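Local structure of DNA protection during starvation protein (Brevibacillus brevis, 1N1Q) at residues Asn19-Tyr24 / Gly55-Leu60; Leu13-Ala18 / Glu81-Glu86; Asp106-Leu111 / Ala132-Leu137. The protein probably oxidises ferrous iron with hydrogen peroxide and stores it as ferric mineral inside a hollow twelve-subunit shell, protecting DNA from oxidative damage. All blocks are in the same frame, centred on the assembly; numbering follows the deposited sequence.

Contact 1. Residues Asn19-Tyr24 / Gly55-Leu60; sequences NWVVLY and GHIDTL. With FEO (mu-oxo-diiron), chain E.
His56 lies across one face of the Trp20 indole, its imidazole edge leading. CD2 of His56 comes within 3.5 Å of Trp20 CZ2. The imidazole and the six-membered indole ring have centroids 4.4 Å apart and planes inclined at 54°, an edge-to-face pair well short of perpendicular. The root of the same side chain adds a CH-pi contact: His56 CB stands 3.9 Å from the centroid of the Trp20 five-membered ring, almost on its normal. A chi1 of -60°, with CG beside the backbone N, carries the imidazole from that point out over the benzo half of the indole. At the pyrrole end, Leu60 CD1 meets Trp20 CD1 at 3.6 Å, and Ile57 CG1 lies 3.9 Å from Trp20 CB, at the root of the side chain. Leu23 CD1 rests on the other indole face. With an alanine in place of Trp20, His56 would probably lose the surface its ring rests on and be freer to turn, and a gap would open beside Leu60 and Leu23. Asp58 lies on the side of the helix away from Trp20 and binds iron through OD2, 2.2 Å from FE1 of the mu-oxo-diiron group. Glu62 of the same chain and His31 of the second subunit complete the protein ligands of this iron, a ferroxidase site shared between subunits. Helices 4-33 and 39-66 run antiparallel here, their local axes 9.0 Å apart at 158°, as the first hairpin of the ferritin-like bundle; on its inner side Trp20 also packs on Phe104 and Leu107 of helix 93-120 and on Leu137 of helix 124-148.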
loop_
_atom_site.group_PDB
_atom_site.type_symbol
_atom_site.label_atom_id
_atom_site.label_comp_id
_atom_site.label_asym_id
_atom_site.label_seq_id
_atom_site.Cartn_x
_atom_site.Cartn_y
_atom_site.Cartn_z
ATOM N N ASN A 19 -20.742 22.247 3.548
ATOM C CA ASN A 19 -20.463 22.653 4.923
ATOM C C ASN A 19 -19.420 21.761 5.575
ATOM O O ASN A 19 -18.487 22.254 6.209
ATOM C CB ASN A 19 -21.737 22.635 5.773
ATOM C CG ASN A 19 -22.580 23.877 5.585
ATOM O OD1 ASN A 19 -22.066 24.929 5.219
ATOM N ND2 ASN A 19 -23.876 23.769 5.857
ATOM N N TRP A 20 -19.579 20.450 5.426
ATOM C CA TRP A 20 -18.643 19.515 6.026
ATOM C C TRP A 20 -17.283 19.480 5.352
ATOM O O TRP A 20 -16.283 19.132 5.987
ATOM C CB TRP A 20 -19.265 18.117 6.103
ATOM C CG TRP A 20 -20.256 18.036 7.220
ATOM C CD1 TRP A 20 -21.620 18.024 7.118
ATOM C CD2 TRP A 20 -19.959 18.067 8.619
ATOM N NE1 TRP A 20 -22.190 18.053 8.371
ATOM C CE2 TRP A 20 -21.193 18.082 9.310
ATOM C CE3 TRP A 20 -18.766 18.090 9.358
ATOM C CZ2 TRP A 20 -21.270 18.119 10.704
ATOM C CZ3 TRP A 20 -18.841 18.127 10.746
ATOM C CH2 TRP A 20 -20.086 18.143 11.404
ATOM N N VAL A 21 -17.235 19.835 4.074
ATOM C CA VAL A 21 -15.953 19.883 3.373
ATOM C C VAL A 21 -15.195 21.070 3.967
ATOM O O VAL A 21 -13.994 21.001 4.198
ATOM C CB VAL A 21 -16.137 20.086 1.849
ATOM C CG1 VAL A 21 -14.775 20.211 1.155
ATOM C CG2 VAL A 21 -16.896 18.925 1.274
ATOM N N VAL A 22 -15.915 22.155 4.226
ATOM C CA VAL A 22 -15.304 23.335 4.837
ATOM C C VAL A 22 -14.865 22.992 6.268
ATOM O O VAL A 22 -13.734 23.284 6.670
ATOM C CB VAL A 22 -16.301 24.530 4.890
ATOM C CG1 VAL A 22 -15.785 25.608 5.845
ATOM C CG2 VAL A 22 -16.491 25.112 3.494
ATOM N N LEU A 23 -15.756 22.356 7.026
ATOM C CA LEU A 23 -15.451 21.982 8.403
ATOM C C LEU A 23 -14.293 20.996 8.536
ATOM O O LEU A 23 -13.556 21.043 9.519
ATOM C CB LEU A 23 -16.697 21.416 9.092
ATOM C CG LEU A 23 -17.668 22.490 9.603
ATOM C CD1 LEU A 23 -18.998 21.866 9.984
ATOM C CD2 LEU A 23 -17.039 23.206 10.791
ATOM N N TYR A 24 -14.122 20.107 7.559
ATOM C CA TYR A 24 -13.025 19.149 7.628
ATOM C C TYR A 24 -11.717 19.923 7.756
ATOM O O TYR A 24 -10.838 19.565 8.542
ATOM C CB TYR A 24 -12.991 18.277 6.371
ATOM C CG TYR A 24 -11.833 17.298 6.337
ATOM C CD1 TYR A 24 -11.834 16.146 7.131
ATOM C CD2 TYR A 24 -10.736 17.525 5.511
ATOM C CE1 TYR A 24 -10.768 15.246 7.096
ATOM C CE2 TYR A 24 -9.667 16.635 5.471
ATOM C CZ TYR A 24 -9.690 15.497 6.261
ATOM O OH TYR A 24 -8.637 14.610 6.202
ATOM N N GLY A 55 -16.436 11.445 7.673
ATOM C CA GLY A 55 -17.491 10.463 7.513
ATOM C C GLY A 55 -18.775 11.072 6.970
ATOM O O GLY A 55 -19.461 10.461 6.149
ATOM N N HIS A 56 -19.107 12.274 7.425
ATOM C CA HIS A 56 -20.312 12.951 6.955
ATOM C C HIS A 56 -20.178 13.281 5.468
ATOM O O HIS A 56 -21.129 13.113 4.703
ATOM C CB HIS A 56 -20.562 14.244 7.743
ATOM C CG HIS A 56 -20.756 14.032 9.216
ATOM N ND1 HIS A 56 -21.519 13.005 9.728
ATOM C CD2 HIS A 56 -20.311 14.737 10.284
ATOM C CE1 HIS A 56 -21.535 13.086 11.048
ATOM N NE2 HIS A 56 -20.812 14.129 11.411
ATOM N N ILE A 57 -19.000 13.750 5.065
ATOM C CA ILE A 57 -18.769 14.103 3.670
ATOM C C ILE A 57 -19.135 12.952 2.748
ATOM O O ILE A 57 -19.880 13.126 1.781
ATOM C CB ILE A 57 -17.283 14.438 3.395
ATOM C CG1 ILE A 57 -16.854 15.666 4.199
ATOM C CG2 ILE A 57 -17.066 14.664 1.884
ATOM C CD1 ILE A 57 -17.463 16.922 3.685
ATOM N N ASP A 58 -18.596 11.776 3.051
ATOM C CA ASP A 58 -18.835 10.599 2.232
ATOM C C ASP A 58 -20.278 10.099 2.266
ATOM O O ASP A 58 -20.845 9.781 1.223
ATOM C CB ASP A 58 -17.883 9.471 2.641
ATOM C CG ASP A 58 -17.665 8.453 1.526
ATOM O OD1 ASP A 58 -17.391 8.870 0.389
ATOM O OD2 ASP A 58 -17.755 7.239 1.793
ATOM N N THR A 59 -20.881 10.035 3.450
ATOM C CA THR A 59 -22.261 9.557 3.548
ATOM C C THR A 59 -23.229 10.508 2.847
ATOM O O THR A 59 -24.124 10.066 2.122
ATOM C CB THR A 59 -22.722 9.390 5.015
ATOM O OG1 THR A 59 -22.718 10.670 5.659
ATOM C CG2 THR A 59 -21.806 8.452 5.757
ATOM N N LEU A 60 -23.047 11.809 3.065
ATOM C CA LEU A 60 -23.906 12.815 2.441
ATOM C C LEU A 60 -23.795 12.768 0.916
ATOM O O LEU A 60 -24.804 12.707 0.211
ATOM C CB LEU A 60 -23.544 14.219 2.956
ATOM C CG LEU A 60 -23.946 14.518 4.409
ATOM C CD1 LEU A 60 -23.327 15.827 4.866
ATOM C CD2 LEU A 60 -25.465 14.567 4.512
HETATM FE FE1 FEO E . -17.430 6.174 -0.146
HETATM FE FE2 FEO E . -18.642 3.150 0.600
HETATM O O FEO E . -17.154 4.449 0.597
HETATM O O HOH W 1 -17.997 1.907 -1.082
#

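Contact 2. Residues Leu13-Ala18 / Glu81-Glu86; sequences LNRQVA and EASIKE
Arg15 bends at chi2 (-83°) and again at chi3, which swings its chain off the helix and lays the aliphatic part alongside the end of the short helix 75-81. CD of Arg15 comes to 3.8 Å from the carbonyl O of Glu81, and CG follows at 4.0 Å from the same oxygen. Farther out, Arg15 NE sits 3.9 Å from both CB and OG of Ser83, too far for a hydrogen bond to the hydroxyl. With chi1 of 55°, Ser83 OG is tucked between its own backbone N and carbonyl carbon; the hydroxyl is held by a hydrogen bond to Glu110, whose carboxylate also forms a long, weak ion pair with Arg15. The carboxylate of Glu81 does not reach the guanidinium, so the two opposite charges act at most through a loose, longer-range attraction. One turn along the helix from Arg15, the small Ala18 allows the loop to come close. The CA atoms of Ala18 and Ala82 are only 4.9 Å apart, and Ala18 CB touches Ala82 N at 3.7 Å and Glu81 CB at 3.9 Å. In return, Ala82 CB leans on the carbonyl O of Ala18 at 3.7 Å. At Ala82 a psi of 144° turns the chain out of the helix, and after Ser83 the backbone runs on extended through Ile84 to Glu86. This connection, interrupted by a short helix, is the long link between the second and third bundle helices, as in other Dps proteins. Residues 81-86 lie on the side of helix 4-33 facing away from helix 39-66 and reach Asp103, Asp106 and Leu107 of helix 93-120 through Ser83 and Ile84; farther along, Glu86 accepts hydrogen bonds from Leu75 N and Ala76 N of the second subunit.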
loop_
_atom_site.group_PDB
_atom_site.type_symbol
_atom_site.label_atom_id
_atom_site.label_comp_id
_atom_site.label_asym_id
_atom_site.label_seq_id
_atom_site.Cartn_x
_atom_site.Cartn_y
_atom_site.Cartn_z
ATOM N N LEU A 13 -28.901 18.514 0.409
ATOM C CA LEU A 13 -27.889 17.549 0.813
ATOM C C LEU A 13 -26.505 18.107 0.466
ATOM O O LEU A 13 -25.595 18.084 1.289
ATOM C CB LEU A 13 -28.124 16.220 0.083
ATOM C CG LEU A 13 -28.420 14.938 0.887
ATOM C CD1 LEU A 13 -29.030 15.265 2.235
ATOM C CD2 LEU A 13 -29.342 14.050 0.069
ATOM N N ASN A 14 -26.358 18.612 -0.754
ATOM C CA ASN A 14 -25.080 19.167 -1.200
ATOM C C ASN A 14 -24.651 20.380 -0.388
ATOM O O ASN A 14 -23.463 20.681 -0.285
ATOM C CB ASN A 14 -25.131 19.523 -2.693
ATOM C CG ASN A 14 -24.771 18.341 -3.583
ATOM O OD1 ASN A 14 -23.915 17.535 -3.226
ATOM N ND2 ASN A 14 -25.401 18.245 -4.753
ATOM N N ARG A 15 -25.622 21.076 0.189
ATOM C CA ARG A 15 -25.339 22.242 1.016
ATOM C C ARG A 15 -24.551 21.761 2.233
ATOM O O ARG A 15 -23.623 22.421 2.692
ATOM C CB ARG A 15 -26.646 22.878 1.467
ATOM C CG ARG A 15 -26.595 24.382 1.623
ATOM C CD ARG A 15 -26.038 24.813 2.964
ATOM N NE ARG A 15 -26.647 26.076 3.374
ATOM C CZ ARG A 15 -27.953 26.232 3.580
ATOM N NH1 ARG A 15 -28.781 25.204 3.417
ATOM N NH2 ARG A 15 -28.438 27.416 3.932
ATOM N N GLN A 16 -24.930 20.597 2.751
ATOM C CA GLN A 16 -24.251 20.037 3.907
ATOM C C GLN A 16 -22.929 19.393 3.507
ATOM O O GLN A 16 -21.991 19.330 4.298
ATOM C CB GLN A 16 -25.160 19.037 4.620
ATOM C CG GLN A 16 -26.426 19.675 5.169
ATOM C CD GLN A 16 -26.150 20.987 5.893
ATOM O OE1 GLN A 16 -25.264 21.062 6.746
ATOM N NE2 GLN A 16 -26.908 22.027 5.552
ATOM N N VAL A 17 -22.861 18.903 2.274
ATOM C CA VAL A 17 -21.624 18.321 1.772
ATOM C C VAL A 17 -20.619 19.467 1.772
ATOM O O VAL A 17 -19.492 19.314 2.229
ATOM C CB VAL A 17 -21.773 17.789 0.320
ATOM C CG1 VAL A 17 -20.394 17.512 -0.277
ATOM C CG2 VAL A 17 -22.602 16.504 0.309
ATOM N N ALA A 18 -21.056 20.627 1.280
ATOM C CA ALA A 18 -20.193 21.799 1.218
ATOM C C ALA A 18 -19.781 22.239 2.623
ATOM O O ALA A 18 -18.614 22.561 2.862
ATOM C CB ALA A 18 -20.909 22.940 0.497
ATOM N N GLU A 81 -21.122 27.206 -1.863
ATOM C CA GLU A 81 -22.387 26.796 -1.267
ATOM C C GLU A 81 -22.447 26.709 0.254
ATOM O O GLU A 81 -23.531 26.778 0.828
ATOM C CB GLU A 81 -22.812 25.452 -1.865
ATOM C CG GLU A 81 -23.034 25.474 -3.372
ATOM C CD GLU A 81 -24.041 26.527 -3.793
ATOM O OE1 GLU A 81 -25.027 26.721 -3.062
ATOM O OE2 GLU A 81 -23.856 27.155 -4.858
ATOM N N ALA A 82 -21.301 26.558 0.905
ATOM C CA ALA A 82 -21.279 26.441 2.364
ATOM C C ALA A 82 -21.762 27.692 3.092
ATOM O O ALA A 82 -21.515 28.819 2.653
ATOM C CB ALA A 82 -19.870 26.094 2.838
ATOM N N SER A 83 -22.453 27.483 4.211
ATOM C CA SER A 83 -22.941 28.581 5.033
ATOM C C SER A 83 -21.937 28.759 6.165
ATOM O O SER A 83 -21.956 29.753 6.891
ATOM C CB SER A 83 -24.331 28.268 5.601
ATOM O OG SER A 83 -24.334 27.054 6.318
ATOM N N ILE A 84 -21.049 27.778 6.301
ATOM C CA ILE A 84 -20.013 27.810 7.325
ATOM C C ILE A 84 -18.798 28.639 6.859
ATOM O O ILE A 84 -18.328 28.467 5.738
ATOM C CB ILE A 84 -19.555 26.371 7.674
ATOM C CG1 ILE A 84 -20.769 25.545 8.119
ATOM C CG2 ILE A 84 -18.451 26.418 8.725
ATOM C CD1 ILE A 84 -20.615 24.827 9.425
ATOM N N LYS A 85 -18.306 29.547 7.712
ATOM C CA LYS A 85 -17.141 30.391 7.392
ATOM C C LYS A 85 -15.844 29.681 7.797
ATOM O O LYS A 85 -15.850 28.843 8.695
ATOM C CB LYS A 85 -17.211 31.742 8.130
ATOM C CG LYS A 85 -18.459 32.571 7.872
ATOM C CD LYS A 85 -18.621 32.953 6.412
ATOM C CE LYS A 85 -19.681 34.041 6.269
ATOM N NZ LYS A 85 -20.105 34.254 4.853
ATOM N N GLU A 86 -14.740 30.031 7.141
ATOM C CA GLU A 86 -13.445 29.422 7.429
ATOM C C GLU A 86 -12.833 30.102 8.643
ATOM O O GLU A 86 -13.247 31.200 9.018
ATOM C CB GLU A 86 -12.530 29.549 6.206
ATOM C CG GLU A 86 -13.161 28.951 4.951
ATOM C CD GLU A 86 -12.141 28.387 3.988
ATOM O OE1 GLU A 86 -11.637 29.138 3.130
ATOM O OE2 GLU A 86 -11.838 27.182 4.105
#

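Contact 3. Residues Asp106-Leu111 / Ala132-Leu137; sequences DLVGEL and AIEAGL
Helices 93-120 and 124-148 pass antiparallel at 151°, their local axes 9.5 Å apart, with Val108 and Glu134 the nearest pair of CA atoms. A tight connection joins them, and together they form the second helical hairpin of the four-helix ferritin-like bundle. No hydrogen bond links the two segments; the 293 Å² buried between them comes largely from aliphatic groups. Leu111 is the most extensively covered of these residues. With CG anti to its carbonyl carbon (chi1 -76°), it sends CD1 down onto the facing helix, 3.6 Å from both Ile133 CG2 and Glu134 CA. The Ile133 side chain crosses that of Leu111 at about a right angle, so the branch methyl CG2 does the touching while the rest of the isoleucine leads away, its CG1 toward His56 of helix 39-66. A turn farther on, Leu137 CD1 wedges between Leu107 and Leu111, 3.7 Å from Leu107 CB and 3.9 Å from Leu111 CD1. Leu107 in turn extends this apolar layer to Trp20 and Leu23 of helix 4-33. Along the flank, Val108 and Leu137 lie alongside one another, pointing opposite ways, with Val108 CG2 4.0 Å from Leu137 CB. Glu134 contributes its methylenes rather than its charge: an extended chain, with CG anti to the backbone N (chi1 -170°), carries the carboxylate past Leu111 to a salt bridge with Arg115, one turn on along helix 93-120. The stalk of that glutamate is crossed near its middle by the valine, Val108 CG1 resting 4.1 Å from Glu134 CG.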
loop_
_atom_site.group_PDB
_atom_site.type_symbol
_atom_site.label_atom_id
_atom_site.label_comp_id
_atom_site.label_asym_id
_atom_site.label_seq_id
_atom_site.Cartn_x
_atom_site.Cartn_y
_atom_site.Cartn_z
ATOM N N ASP A 106 -25.661 26.328 14.080
ATOM C CA ASP A 106 -26.172 26.759 12.788
ATOM C C ASP A 106 -26.591 25.524 11.976
ATOM O O ASP A 106 -27.680 25.488 11.398
ATOM C CB ASP A 106 -25.093 27.554 12.051
ATOM C CG ASP A 106 -25.636 28.299 10.843
ATOM O OD1 ASP A 106 -26.808 28.714 10.890
ATOM O OD2 ASP A 106 -24.874 28.487 9.875
ATOM N N LEU A 107 -25.735 24.507 11.954
ATOM C CA LEU A 107 -26.032 23.277 11.229
ATOM C C LEU A 107 -27.281 22.576 11.748
ATOM O O LEU A 107 -28.056 22.021 10.971
ATOM C CB LEU A 107 -24.846 22.311 11.290
ATOM C CG LEU A 107 -23.545 22.774 10.630
ATOM C CD1 LEU A 107 -22.565 21.612 10.597
ATOM C CD2 LEU A 107 -23.823 23.278 9.214
ATOM N N VAL A 108 -27.480 22.584 13.062
ATOM C CA VAL A 108 -28.667 21.944 13.633
ATOM C C VAL A 108 -29.914 22.601 13.045
ATOM O O VAL A 108 -30.870 21.921 12.673
ATOM C CB VAL A 108 -28.700 22.073 15.176
ATOM C CG1 VAL A 108 -30.110 21.787 15.707
ATOM C CG2 VAL A 108 -27.721 21.080 15.794
ATOM N N GLY A 109 -29.885 23.926 12.953
ATOM C CA GLY A 109 -31.011 24.650 12.391
ATOM C C GLY A 109 -31.216 24.300 10.928
ATOM O O GLY A 109 -32.349 24.093 10.486
ATOM N N GLU A 110 -30.125 24.233 10.170
ATOM C CA GLU A 110 -30.214 23.901 8.754
ATOM C C GLU A 110 -30.661 22.459 8.565
ATOM O O GLU A 110 -31.407 22.150 7.633
ATOM C CB GLU A 110 -28.864 24.124 8.059
ATOM C CG GLU A 110 -28.400 25.577 8.059
ATOM C CD GLU A 110 -27.165 25.808 7.203
ATOM O OE1 GLU A 110 -26.541 24.823 6.755
ATOM O OE2 GLU A 110 -26.807 26.984 6.986
ATOM N N LEU A 111 -30.210 21.573 9.448
ATOM C CA LEU A 111 -30.581 20.167 9.343
ATOM C C LEU A 111 -32.080 19.987 9.566
ATOM O O LEU A 111 -32.719 19.163 8.913
ATOM C CB LEU A 111 -29.769 19.329 10.336
ATOM C CG LEU A 111 -28.307 19.089 9.903
ATOM C CD1 LEU A 111 -27.512 18.483 11.056
ATOM C CD2 LEU A 111 -28.278 18.177 8.674
ATOM N N ALA A 132 -29.535 11.759 12.078
ATOM C CA ALA A 132 -28.411 11.152 12.786
ATOM C C ALA A 132 -27.268 12.154 12.968
ATOM O O ALA A 132 -26.641 12.195 14.024
ATOM C CB ALA A 132 -27.916 9.903 12.038
ATOM N N ILE A 133 -26.994 12.963 11.948
ATOM C CA ILE A 133 -25.932 13.970 12.059
ATOM C C ILE A 133 -26.372 15.005 13.097
ATOM O O ILE A 133 -25.598 15.405 13.970
ATOM C CB ILE A 133 -25.671 14.731 10.721
ATOM C CG1 ILE A 133 -24.882 13.858 9.737
ATOM C CG2 ILE A 133 -24.870 16.013 10.997
ATOM C CD1 ILE A 133 -25.502 12.556 9.436
ATOM N N GLU A 134 -27.630 15.428 13.004
ATOM C CA GLU A 134 -28.180 16.420 13.923
ATOM C C GLU A 134 -28.085 15.996 15.388
ATOM O O GLU A 134 -27.655 16.772 16.244
ATOM C CB GLU A 134 -29.650 16.701 13.586
ATOM C CG GLU A 134 -30.232 17.901 14.335
ATOM C CD GLU A 134 -31.747 18.011 14.196
ATOM O OE1 GLU A 134 -32.262 17.854 13.070
ATOM O OE2 GLU A 134 -32.420 18.262 15.217
ATOM N N ALA A 135 -28.499 14.767 15.673
ATOM C CA ALA A 135 -28.462 14.248 17.035
ATOM C C ALA A 135 -27.038 14.297 17.585
ATOM O O ALA A 135 -26.822 14.654 18.749
ATOM C CB ALA A 135 -28.996 12.799 17.065
ATOM N N GLY A 136 -26.071 13.938 16.744
ATOM C CA GLY A 136 -24.682 13.941 17.165
ATOM C C GLY A 136 -24.182 15.339 17.480
ATOM O O GLY A 136 -23.436 15.535 18.450
ATOM N N LEU A 137 -24.582 16.313 16.664
ATOM C CA LEU A 137 -24.164 17.696 16.878
ATOM C C LEU A 137 -24.744 18.252 18.171
ATOM O O LEU A 137 -24.058 18.961 18.917
ATOM C CB LEU A 137 -24.601 18.579 15.705
ATOM C CG LEU A 137 -23.982 18.255 14.338
ATOM C CD1 LEU A 137 -24.415 19.294 13.323
ATOM C CD2 LEU A 137 -22.466 18.223 14.455
#

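In the fold
The three contacts bind all four bundle helices and the long connection into one body. Contacts 1 and 2 share helix 4-33, their centres about 9 Å apart, and Asn19 stitches them together: its OD1 lies 2.8 Å from Ser83 N, a probable hydrogen bond. Contact 3 sits with its centre about 13 Å from each of the others. Gln16 NE2 probably bonds Glu110 OE1 at 3.1 Å, joining it to contact 2, and His56 ND1 packs 3.5 Å from Ile133 CG1, joining it to contact 1. The diiron site belongs to contact 1 through Asp58, whose side chain is about 11 Å from that of Ile133; contact 2 lies away from it.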